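Local coordinates for protein 1-carboxybiuret hydrolase subunit AtzE (Pseudomonas sp., PDB 6C62) that hydrolyses 1-carboxybiuret to urea-1,3-dicarboxylate and ammonia, an amidase-family step in the bacterial degradation of atrazine, at residues G126-E130 / R394-G398; P64-G68 / L107-V113. All coordinates share one frame; numbering follows the deposited sequence.

Interaction 1: G126-E130 / R394-G398; sequences GFTTE and RPAMG
The F127 ring lies with one face against the backbone of G398, whose CA sits 4.1 Å from the ring centroid, 23° off the normal, in a CH-pi contact displaced toward the rim. At the ring's edge, near its plane, the carbonyl oxygen of R394 comes within 3.3 Å of F127 CD2, so an electron-rich atom meets the weakly positive C-H rim rather than the pi cloud. Glycine suits position 398 because a beta carbon there would run into F127 CE2. With CG anti to its carbonyl carbon (chi1 -71°), F127 sends its ring past M397, and the two side chains run alongside in opposite senses, meeting at their beta carbons (F127 CB to M397 CB 3.6 Å). Beside this aromatic contact, T128 meets the aliphatic part of R394: its methyl CG2 lies 3.9 Å from R394 CG. The T128 hydroxyl turns instead to its own segment, where OG1 donates to E130 OE1 over 2.8 Å on that oxygen's anti lone pair. The other carboxylate oxygen accepts from the backbone of G380, and R394 NH1 is engaged in a salt bridge with E382. In place of F127 an alanine lacks the ring and would probably open a gap between G398 and the loop, leaving the R394 carbonyl without its aromatic edge. The F127 side chain is about 4 Å from that of S174, the probable acyl-ester nucleophile, and about 6 Å from that of S150 of the probable charge relay. No hydrogen bond crosses between 126-130 and 394-398: T128 and E130 bond to each other, E130 OE2 and R394 NH1 find partners outside, and the segments meet beside the probable catalytic serines through aromatic, CH-pi and aliphatic contacts.

Interaction 2: P64-G68 / L107-V113; sequences PPLAG and LKAAGAV
Two backbone hydrogen bonds and a small apolar cluster join the turn at P64-G68, which leads into strand 70-74, to the C-terminal end of helix 102-109, just before strand 113-118. L66 N donates to A110 O over 2.9 Å, tilted from the carbonyl plane and distinctly bent at hydrogen (139°). G68 N reaches G111 O over 2.9 Å almost straight at hydrogen, 167°, but from above the carbonyl plane. P64 rests its ring against the first of these acceptors, with CG 3.4 Å from A110 O. With CG beside the backbone N (chi1 -62°) and the chain extended beyond it, L66 lays CD1 3.7 Å from L107 CD2 and 4.0 Å from A110 CB; L221 and A225 of helix 216-226 also touch this leucine. Glycine fits position 111 twice over: at its positive phi a beta carbon would collide with the preceding carbonyl oxygen, and it would also strike A67 CA and P64 CG. G111 N bonds to K108 O and A112 N to L107 O. This completes a Schellman motif, which ends the helix and meets the type I beta turn P64-A67 where the parallel strands 70-74 and 113-118 begin.

Overall arrangement
Interactions 1 and 2 lie on opposite sides of the centre of the chain, with their own centres 32 Å apart and their nearest atoms about 19 Å apart, so they do not touch. Both segments of interaction 2 precede both of interaction 1 in the chain. Strand 113-118 starts in interaction 2, and the loop after it carries 126-130. Strand 70-74, entered from the other segment of interaction 2, ends at K74, a probable charge-relay residue whose side chain is about 11 Å from that of L107. Interaction 1 borders the probable catalytic serines S150 and S174, whereas interaction 2 joins the approaches to two neighbouring strands of the central mixed sheet.

Interaction 1: G126-E130 / R394-G398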
loop_
_atom_site.group_PDB
_atom_site.type_symbol
_atom_site.label_atom_id
_atom_site.label_comp_id
_atom_site.label_asym_id
_atom_site.label_seq_id
_atom_site.Cartn_x
_atom_site.Cartn_y
_atom_site.Cartn_z
ATOM N N GLY A 126 -16.894 -10.523 12.034
ATOM C CA GLY A 126 -17.682 -10.773 13.280
ATOM C C GLY A 126 -16.837 -11.401 14.351
ATOM O O GLY A 126 -15.809 -12.016 14.032
ATOM N N PHE A 127 -17.207 -11.214 15.614
ATOM C CA PHE A 127 -16.484 -11.823 16.729
ATOM C C PHE A 127 -17.266 -12.829 17.533
ATOM O O PHE A 127 -16.866 -13.136 18.655
ATOM C CB PHE A 127 -16.053 -10.722 17.668
ATOM C CG PHE A 127 -14.970 -9.856 17.115
ATOM C CD1 PHE A 127 -13.755 -10.413 16.746
ATOM C CD2 PHE A 127 -15.141 -8.505 17.014
ATOM C CE1 PHE A 127 -12.750 -9.616 16.207
ATOM C CE2 PHE A 127 -14.107 -7.673 16.532
ATOM C CZ PHE A 127 -12.930 -8.251 16.119
ATOM N N THR A 128 -18.356 -13.365 16.996
ATOM C CA THR A 128 -19.219 -14.275 17.791
ATOM C C THR A 128 -19.607 -15.622 17.164
ATOM O O THR A 128 -20.146 -16.468 17.859
ATOM C CB THR A 128 -20.504 -13.540 18.134
ATOM O OG1 THR A 128 -21.263 -13.303 16.929
ATOM C CG2 THR A 128 -20.184 -12.183 18.886
ATOM N N THR A 129 -19.304 -15.837 15.886
ATOM C CA THR A 129 -19.672 -17.054 15.145
ATOM C C THR A 129 -21.151 -17.413 15.351
ATOM O O THR A 129 -21.499 -18.528 15.742
ATOM C CB THR A 129 -18.744 -18.261 15.458
ATOM O OG1 THR A 129 -17.399 -17.811 15.478
ATOM C CG2 THR A 129 -18.887 -19.360 14.353
ATOM N N GLU A 130 -21.984 -16.406 15.181
ATOM C CA GLU A 130 -23.418 -16.555 15.118
ATOM C C GLU A 130 -23.813 -16.480 13.649
ATOM O O GLU A 130 -24.226 -15.430 13.141
ATOM C CB GLU A 130 -24.079 -15.463 15.972
ATOM C CG GLU A 130 -23.805 -15.686 17.478
ATOM C CD GLU A 130 -24.319 -14.529 18.349
ATOM O OE1 GLU A 130 -23.688 -13.399 18.379
ATOM O OE2 GLU A 130 -25.354 -14.781 19.016
ATOM N N ARG A 394 -21.225 -7.430 19.277
ATOM C CA ARG A 394 -20.455 -8.005 18.206
ATOM C C ARG A 394 -19.124 -7.263 17.982
ATOM O O ARG A 394 -18.111 -7.874 18.180
ATOM C CB ARG A 394 -21.301 -8.281 16.919
ATOM C CG ARG A 394 -22.363 -9.361 17.217
ATOM C CD ARG A 394 -23.167 -9.852 16.011
ATOM N NE ARG A 394 -24.054 -8.796 15.542
ATOM C CZ ARG A 394 -25.270 -8.530 16.073
ATOM N NH1 ARG A 394 -25.823 -9.265 17.063
ATOM N NH2 ARG A 394 -25.976 -7.503 15.592
ATOM N N PRO A 395 -19.122 -5.946 17.732
ATOM C CA PRO A 395 -17.807 -5.237 17.646
ATOM C C PRO A 395 -17.011 -5.188 18.943
ATOM O O PRO A 395 -15.783 -5.211 18.940
ATOM C CB PRO A 395 -18.203 -3.837 17.257
ATOM C CG PRO A 395 -19.517 -4.026 16.550
ATOM C CD PRO A 395 -20.238 -5.082 17.305
ATOM N N ALA A 396 -17.712 -5.088 20.061
ATOM C CA ALA A 396 -17.040 -4.893 21.360
ATOM C C ALA A 396 -16.097 -5.998 21.780
ATOM O O ALA A 396 -15.161 -5.709 22.551
ATOM C CB ALA A 396 -18.047 -4.705 22.461
ATOM N N MET A 397 -16.370 -7.250 21.370
ATOM C CA MET A 397 -15.512 -8.383 21.740
ATOM C C MET A 397 -14.036 -8.137 21.327
ATOM O O MET A 397 -13.127 -8.705 21.915
ATOM C CB MET A 397 -16.027 -9.692 21.118
ATOM C CG MET A 397 -17.280 -10.320 21.767
ATOM S SD MET A 397 -17.077 -10.609 23.551
ATOM C CE MET A 397 -17.995 -9.205 24.087
ATOM N N GLY A 398 -13.808 -7.306 20.294
ATOM C CA GLY A 398 -12.419 -7.030 19.819
ATOM C C GLY A 398 -11.775 -5.735 20.266
ATOM O O GLY A 398 -10.740 -5.321 19.742
#

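Interaction 2: P64-G68 / L107-V113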
loop_
_atom_site.group_PDB
_atom_site.type_symbol
_atom_site.label_atom_id
_atom_site.label_comp_id
_atom_site.label_asym_id
_atom_site.label_seq_id
_atom_site.Cartn_x
_atom_site.Cartn_y
_atom_site.Cartn_z
ATOM N N PRO A 64 7.594 -37.802 11.155
ATOM C CA PRO A 64 7.708 -36.352 11.253
ATOM C C PRO A 64 7.036 -35.833 12.571
ATOM O O PRO A 64 6.361 -36.609 13.318
ATOM C CB PRO A 64 7.072 -35.869 9.937
ATOM C CG PRO A 64 6.046 -36.924 9.674
ATOM C CD PRO A 64 6.713 -38.215 10.068
ATOM N N PRO A 65 7.287 -34.580 12.921
ATOM C CA PRO A 65 6.997 -34.106 14.274
ATOM C C PRO A 65 5.538 -34.041 14.671
ATOM O O PRO A 65 5.246 -34.028 15.881
ATOM C CB PRO A 65 7.547 -32.677 14.284
ATOM C CG PRO A 65 8.342 -32.582 13.104
ATOM C CD PRO A 65 7.988 -33.582 12.111
ATOM N N LEU A 66 4.632 -33.984 13.709
ATOM C CA LEU A 66 3.185 -34.011 14.038
ATOM C C LEU A 66 2.523 -35.324 13.614
ATOM O O LEU A 66 1.304 -35.379 13.419
ATOM C CB LEU A 66 2.467 -32.832 13.368
ATOM C CG LEU A 66 2.956 -31.426 13.822
ATOM C CD1 LEU A 66 2.162 -30.333 13.145
ATOM C CD2 LEU A 66 2.862 -31.237 15.303
ATOM N N ALA A 67 3.288 -36.387 13.465
ATOM C CA ALA A 67 2.765 -37.630 12.877
ATOM C C ALA A 67 1.564 -38.196 13.580
ATOM O O ALA A 67 1.629 -38.579 14.742
ATOM C CB ALA A 67 3.863 -38.706 12.801
ATOM N N GLY A 68 0.446 -38.203 12.875
ATOM C CA GLY A 68 -0.802 -38.778 13.341
ATOM C C GLY A 68 -1.715 -37.825 14.093
ATOM O O GLY A 68 -2.796 -38.224 14.509
ATOM N N LEU A 107 1.196 -28.728 7.248
ATOM C CA LEU A 107 0.790 -29.572 8.351
ATOM C C LEU A 107 0.756 -31.031 7.891
ATOM O O LEU A 107 1.176 -31.920 8.593
ATOM C CB LEU A 107 -0.545 -29.152 8.959
ATOM C CG LEU A 107 -0.488 -27.832 9.780
ATOM C CD1 LEU A 107 -1.913 -27.455 10.220
ATOM C CD2 LEU A 107 0.447 -27.893 10.948
ATOM N N LYS A 108 0.208 -31.262 6.706
ATOM C CA LYS A 108 0.196 -32.580 6.087
ATOM C C LYS A 108 1.644 -33.174 5.978
ATOM O O LYS A 108 1.853 -34.315 6.380
ATOM C CB LYS A 108 -0.470 -32.532 4.722
ATOM C CG LYS A 108 -0.394 -33.849 4.014
ATOM C CD LYS A 108 -1.175 -33.856 2.721
ATOM C CE LYS A 108 -0.423 -34.610 1.621
ATOM N NZ LYS A 108 -1.016 -35.895 1.065
ATOM N N ALA A 109 2.597 -32.381 5.484
ATOM C CA ALA A 109 4.013 -32.779 5.376
ATOM C C ALA A 109 4.602 -33.103 6.740
ATOM O O ALA A 109 5.511 -33.893 6.814
ATOM C CB ALA A 109 4.882 -31.701 4.682
ATOM N N ALA A 110 4.144 -32.432 7.806
ATOM C CA ALA A 110 4.590 -32.753 9.131
ATOM C C ALA A 110 3.877 -33.986 9.751
ATOM O O ALA A 110 4.181 -34.348 10.857
ATOM C CB ALA A 110 4.414 -31.537 10.040
ATOM N N GLY A 111 2.948 -34.604 9.026
ATOM C CA GLY A 111 2.323 -35.877 9.426
ATOM C C GLY A 111 0.955 -35.687 10.030
ATOM O O GLY A 111 0.386 -36.638 10.455
ATOM N N ALA A 112 0.449 -34.446 10.099
ATOM C CA ALA A 112 -0.844 -34.216 10.699
ATOM C C ALA A 112 -1.969 -34.716 9.789
ATOM O O ALA A 112 -1.842 -34.777 8.570
ATOM C CB ALA A 112 -1.003 -32.769 11.090
ATOM N N VAL A 113 -3.082 -35.039 10.418
ATOM C CA VAL A 113 -4.240 -35.685 9.796
ATOM C C VAL A 113 -5.470 -34.790 9.832
ATOM O O VAL A 113 -6.017 -34.460 10.931
ATOM C CB VAL A 113 -4.549 -37.009 10.549
ATOM C CG1 VAL A 113 -5.823 -37.653 10.037
ATOM C CG2 VAL A 113 -3.369 -37.973 10.388
#